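Local coordinates for protein 1,4-dihydroxy-2-naphthoyl-CoA hydrolase (Synechocystis sp., PDB 4K00) that hydrolyses the thioester 1,4-dihydroxy-2-naphthoyl-CoA to 1,4-dihydroxy-2-naphthoate and free CoA, a step in phylloquinone (vitamin K1) biosynthesis, at residues A[82-94]-A[124-136]. Sequence-based numbering, arbitrary orientation.
Sequences LTITQASAHRFCC and KAPLPQPWQTAIC
The backbone amide of Leu127 donates a nearly straight hydrogen bond to Ala89 O (N to O 2.9 Å), tying the loop ahead of helix 129-136 to the turn of the 82-94 hairpin, while the helix itself runs across strand 82-86 at 123°, their axes 8.2 Å apart. Next to this bond the side chains form an apolar cluster. Leu127 sends CD2 to the edge of the Phe92 ring, in its plane, 3.7 Å from CD2 of the phenylalanine. Ile135 lays CD1 against CB and CG of Phe92 and its CG1 3.8 Å from Ile84 CG2, and the edge of the Trp131 ring, at CZ3 and CE3, meets Phe92 CZ and CE2. Phe92 also stacks on His114, and Trp40 packs on Ile84. Trp131 touches Tyr37 and Leu41 of helix 26-43, and helix 129-136 thus packs on this hairpin of the hotdog sheet next to that helix. Gln86 holds CG anti to its N (chi1 -176°) and stretches out to the helix. Its NE2 donates to Ser88 O at 2.8 Å and weakly to Gln132 OE1, and its OE1 accepts from a water that also donates to Gln132 O. An alanine in place of Gln86 would probably take the amide donor from Ser88 O and Gln132 OE1, deprive the water of its shorter bond, and open a gap beside Leu127 CD1. Farther along, the His90 ring lies between Ser88 OG over one face and Lys124 CD over the other, 3.6 Å from the ring centroid, a CH-pi contact. The buried part is thus held by apolar packing, and polar groups join its more exposed side directly and through a water.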
loop_
_atom_site.group_PDB
_atom_site.type_symbol
_atom_site.label_atom_id
_atom_site.label_comp_id
_atom_site.label_asym_id
_atom_site.label_seq_id
_atom_site.Cartn_x
_atom_site.Cartn_y
_atom_site.Cartn_z
ATOM N N LEU A 82 3.842 -18.113 -12.873
ATOM C CA LEU A 82 2.814 -17.469 -13.662
ATOM C C LEU A 82 2.694 -18.223 -14.982
ATOM O O LEU A 82 3.698 -18.542 -15.622
ATOM C CB LEU A 82 3.183 -15.997 -13.906
ATOM C CG LEU A 82 2.523 -15.295 -15.096
ATOM C CD1 LEU A 82 1.046 -15.062 -14.818
ATOM C CD2 LEU A 82 3.220 -13.971 -15.387
ATOM N N THR A 83 1.455 -18.507 -15.368
ATOM C CA THR A 83 1.124 -18.889 -16.735
ATOM C C THR A 83 0.118 -17.926 -17.359
ATOM O O THR A 83 -0.866 -17.545 -16.712
ATOM C CB THR A 83 0.539 -20.304 -16.764
ATOM O OG1 THR A 83 1.508 -21.218 -16.244
ATOM C CG2 THR A 83 0.172 -20.706 -18.173
ATOM N N ILE A 84 0.372 -17.509 -18.605
ATOM C CA ILE A 84 -0.534 -16.590 -19.309
ATOM C C ILE A 84 -1.140 -17.245 -20.540
ATOM O O ILE A 84 -0.443 -17.903 -21.323
ATOM C CB ILE A 84 0.162 -15.288 -19.779
ATOM C CG1 ILE A 84 1.120 -14.759 -18.726
ATOM C CG2 ILE A 84 -0.873 -14.229 -20.136
ATOM C CD1 ILE A 84 2.550 -15.223 -18.932
ATOM N N THR A 85 -2.442 -17.036 -20.711
ATOM C CA THR A 85 -3.254 -17.696 -21.731
ATOM C C THR A 85 -4.099 -16.602 -22.397
ATOM O O THR A 85 -4.554 -15.677 -21.723
ATOM C CB THR A 85 -4.219 -18.704 -21.054
ATOM O OG1 THR A 85 -3.468 -19.811 -20.542
ATOM C CG2 THR A 85 -5.272 -19.223 -22.036
ATOM N N GLN A 86 -4.304 -16.689 -23.703
ATOM C CA GLN A 86 -5.234 -15.789 -24.372
ATOM C C GLN A 86 -6.616 -16.418 -24.409
ATOM O O GLN A 86 -6.796 -17.476 -24.986
ATOM C CB GLN A 86 -4.782 -15.484 -25.800
ATOM C CG GLN A 86 -5.679 -14.473 -26.483
ATOM C CD GLN A 86 -5.118 -13.949 -27.787
ATOM O OE1 GLN A 86 -3.995 -14.271 -28.180
ATOM N NE2 GLN A 86 -5.900 -13.121 -28.462
ATOM N N ALA A 87 -7.596 -15.749 -23.816
ATOM C CA ALA A 87 -8.948 -16.305 -23.731
ATOM C C ALA A 87 -9.859 -15.841 -24.889
ATOM O O ALA A 87 -10.825 -16.516 -25.243
ATOM C CB ALA A 87 -9.558 -15.934 -22.388
ATOM N N SER A 88 -9.537 -14.698 -25.490
ATOM C CA SER A 88 -10.339 -14.145 -26.579
ATOM C C SER A 88 -9.491 -13.148 -27.342
ATOM O O SER A 88 -8.327 -12.962 -27.017
ATOM C CB SER A 88 -11.601 -13.462 -26.042
ATOM O OG SER A 88 -11.292 -12.202 -25.465
ATOM N N ALA A 89 -10.061 -12.517 -28.360
ATOM C CA ALA A 89 -9.333 -11.510 -29.124
ATOM C C ALA A 89 -8.874 -10.396 -28.187
ATOM O O ALA A 89 -7.861 -9.749 -28.433
ATOM C CB ALA A 89 -10.207 -10.936 -30.240
ATOM N N HIS A 90 -9.622 -10.172 -27.116
ATOM C CA HIS A 90 -9.467 -8.949 -26.348
ATOM C C HIS A 90 -9.106 -9.219 -24.894
ATOM O O HIS A 90 -8.921 -8.284 -24.130
ATOM C CB HIS A 90 -10.733 -8.096 -26.434
ATOM C CG HIS A 90 -11.948 -8.758 -25.864
ATOM N ND1 HIS A 90 -12.878 -9.410 -26.646
ATOM C CD2 HIS A 90 -12.387 -8.866 -24.589
ATOM C CE1 HIS A 90 -13.835 -9.899 -25.873
ATOM N NE2 HIS A 90 -13.558 -9.588 -24.621
ATOM N N ARG A 91 -8.991 -10.491 -24.519
ATOM C CA ARG A 91 -8.837 -10.880 -23.119
ATOM C C ARG A 91 -7.710 -11.908 -22.950
ATOM O O ARG A 91 -7.590 -12.852 -23.731
ATOM C CB ARG A 91 -10.144 -11.473 -22.581
ATOM C CG ARG A 91 -10.122 -11.791 -21.096
ATOM C CD ARG A 91 -11.516 -11.986 -20.499
ATOM N NE ARG A 91 -12.260 -13.060 -21.140
ATOM C CZ ARG A 91 -12.285 -14.311 -20.695
ATOM N NH1 ARG A 91 -11.599 -14.636 -19.605
ATOM N NH2 ARG A 91 -12.986 -15.237 -21.339
ATOM N N PHE A 92 -6.905 -11.730 -21.916
ATOM C CA PHE A 92 -6.000 -12.778 -21.483
ATOM C C PHE A 92 -6.117 -13.066 -19.998
ATOM O O PHE A 92 -6.642 -12.248 -19.218
ATOM C CB PHE A 92 -4.552 -12.495 -21.894
ATOM C CG PHE A 92 -3.933 -11.281 -21.250
ATOM C CD1 PHE A 92 -3.244 -11.391 -20.044
ATOM C CD2 PHE A 92 -3.979 -10.045 -21.870
ATOM C CE1 PHE A 92 -2.653 -10.284 -19.455
ATOM C CE2 PHE A 92 -3.394 -8.933 -21.283
ATOM C CZ PHE A 92 -2.711 -9.060 -20.080
ATOM N N CYS A 93 -5.596 -14.221 -19.598
ATOM C CA CYS A 93 -5.786 -14.730 -18.246
ATOM C C CYS A 93 -4.470 -15.211 -17.659
ATOM O O CYS A 93 -3.819 -16.092 -18.228
ATOM C CB CYS A 93 -6.768 -15.896 -18.260
ATOM S SG CYS A 93 -8.371 -15.488 -18.975
ATOM N N CYS A 94 -4.103 -14.640 -16.513
ATOM C CA CYS A 94 -2.912 -15.041 -15.777
ATOM C C CYS A 94 -3.281 -15.985 -14.630
ATOM O O CYS A 94 -4.216 -15.719 -13.874
ATOM C CB CYS A 94 -2.228 -13.808 -15.198
ATOM S SG CYS A 94 -1.603 -12.635 -16.422
ATOM N N LYS A 124 -14.286 -3.040 -26.182
ATOM C CA LYS A 124 -13.293 -4.105 -26.309
ATOM C C LYS A 124 -12.524 -3.937 -27.610
ATOM O O LYS A 124 -13.103 -3.618 -28.641
ATOM C CB LYS A 124 -13.962 -5.480 -26.294
ATOM C CG LYS A 124 -14.522 -5.889 -24.946
ATOM C CD LYS A 124 -15.638 -6.912 -25.109
ATOM C CE LYS A 124 -16.636 -6.826 -23.968
ATOM N NZ LYS A 124 -15.952 -6.572 -22.670
ATOM N N ALA A 125 -11.211 -4.142 -27.542
ATOM C CA ALA A 125 -10.360 -4.111 -28.723
ATOM C C ALA A 125 -9.403 -5.298 -28.701
ATOM O O ALA A 125 -9.121 -5.851 -27.635
ATOM C CB ALA A 125 -9.572 -2.819 -28.757
ATOM N N PRO A 126 -8.891 -5.690 -29.882
ATOM C CA PRO A 126 -7.917 -6.784 -29.940
ATOM C C PRO A 126 -6.673 -6.436 -29.149
ATOM O O PRO A 126 -6.238 -5.285 -29.162
ATOM C CB PRO A 126 -7.603 -6.908 -31.443
ATOM C CG PRO A 126 -8.748 -6.261 -32.131
ATOM C CD PRO A 126 -9.208 -5.166 -31.213
ATOM N N LEU A 127 -6.120 -7.417 -28.446
ATOM C CA LEU A 127 -4.851 -7.244 -27.761
ATOM C C LEU A 127 -3.822 -6.665 -28.723
ATOM O O LEU A 127 -3.827 -6.985 -29.908
ATOM C CB LEU A 127 -4.368 -8.588 -27.210
ATOM C CG LEU A 127 -5.257 -9.271 -26.165
ATOM C CD1 LEU A 127 -4.663 -10.620 -25.791
ATOM C CD2 LEU A 127 -5.404 -8.407 -24.915
ATOM N N PRO A 128 -2.937 -5.798 -28.224
ATOM C CA PRO A 128 -1.789 -5.393 -29.041
ATOM C C PRO A 128 -1.018 -6.616 -29.545
ATOM O O PRO A 128 -0.837 -7.574 -28.796
ATOM C CB PRO A 128 -0.941 -4.579 -28.063
ATOM C CG PRO A 128 -1.909 -4.074 -27.044
ATOM C CD PRO A 128 -2.961 -5.135 -26.911
ATOM N N GLN A 129 -0.587 -6.605 -30.798
ATOM C CA GLN A 129 0.006 -7.807 -31.387
ATOM C C GLN A 129 1.263 -8.247 -30.602
ATOM O O GLN A 129 1.463 -9.439 -30.362
ATOM C CB GLN A 129 0.292 -7.612 -32.887
ATOM C CG GLN A 129 -0.881 -7.993 -33.799
ATOM C CD GLN A 129 -0.676 -7.588 -35.251
ATOM O OE1 GLN A 129 -0.636 -8.432 -36.151
ATOM N NE2 GLN A 129 -0.565 -6.289 -35.487
ATOM N N PRO A 130 2.106 -7.288 -30.185
ATOM C CA PRO A 130 3.295 -7.684 -29.432
ATOM C C PRO A 130 2.937 -8.440 -28.154
ATOM O O PRO A 130 3.690 -9.312 -27.708
ATOM C CB PRO A 130 3.968 -6.349 -29.111
ATOM C CG PRO A 130 3.539 -5.453 -30.216
ATOM C CD PRO A 130 2.129 -5.857 -30.533
ATOM N N TRP A 131 1.795 -8.104 -27.567
ATOM C CA TRP A 131 1.340 -8.776 -26.362
ATOM C C TRP A 131 0.859 -10.186 -26.683
ATOM O O TRP A 131 1.227 -11.139 -26.015
ATOM C CB TRP A 131 0.233 -7.973 -25.699
ATOM C CG TRP A 131 0.747 -6.720 -25.089
ATOM C CD1 TRP A 131 1.441 -5.716 -25.711
ATOM C CD2 TRP A 131 0.631 -6.346 -23.728
ATOM N NE1 TRP A 131 1.750 -4.731 -24.804
ATOM C CE2 TRP A 131 1.266 -5.098 -23.578
ATOM C CE3 TRP A 131 0.041 -6.942 -22.610
ATOM C CZ2 TRP A 131 1.337 -4.446 -22.358
ATOM C CZ3 TRP A 131 0.109 -6.291 -21.412
ATOM C CH2 TRP A 131 0.747 -5.056 -21.290
ATOM N N GLN A 132 0.050 -10.305 -27.726
ATOM C CA GLN A 132 -0.349 -11.606 -28.246
ATOM C C GLN A 132 0.854 -12.484 -28.548
ATOM O O GLN A 132 0.884 -13.663 -28.215
ATOM C CB GLN A 132 -1.121 -11.392 -29.530
ATOM C CG GLN A 132 -2.435 -12.109 -29.600
ATOM C CD GLN A 132 -3.244 -11.612 -30.767
ATOM O OE1 GLN A 132 -4.347 -11.104 -30.591
ATOM N NE2 GLN A 132 -2.677 -11.713 -31.967
ATOM N N THR A 133 1.841 -11.903 -29.213
ATOM C CA THR A 133 3.039 -12.626 -29.579
ATOM C C THR A 133 3.764 -13.168 -28.338
ATOM O O THR A 133 4.147 -14.341 -28.300
ATOM C CB THR A 133 3.972 -11.723 -30.413
ATOM O OG1 THR A 133 3.273 -11.290 -31.586
ATOM C CG2 THR A 133 5.235 -12.453 -30.792
ATOM N N ALA A 134 3.938 -12.321 -27.325
ATOM C CA ALA A 134 4.538 -12.740 -26.055
ATOM C C ALA A 134 3.765 -13.870 -25.379
ATOM O O ALA A 134 4.364 -14.817 -24.851
ATOM C CB ALA A 134 4.645 -11.559 -25.108
ATOM N N ILE A 135 2.436 -13.770 -25.387
ATOM C CA ILE A 135 1.614 -14.797 -24.760
ATOM C C ILE A 135 1.751 -16.135 -25.498
ATOM O O ILE A 135 1.813 -17.187 -24.864
ATOM C CB ILE A 135 0.122 -14.382 -24.675
ATOM C CG1 ILE A 135 -0.051 -13.182 -23.729
ATOM C CG2 ILE A 135 -0.713 -15.539 -24.151
ATOM C CD1 ILE A 135 -1.408 -12.514 -23.838
ATOM N N CYS A 136 1.801 -16.088 -26.829
ATOM C CA CYS A 136 1.976 -17.292 -27.667
ATOM C C CYS A 136 3.310 -17.955 -27.378
ATOM O O CYS A 136 3.440 -19.178 -27.427
ATOM C CB CYS A 136 1.983 -16.922 -29.151
ATOM S SG CYS A 136 0.392 -16.456 -29.857
HETATM O O HOH W 1 -1.682 -15.562 -27.525
#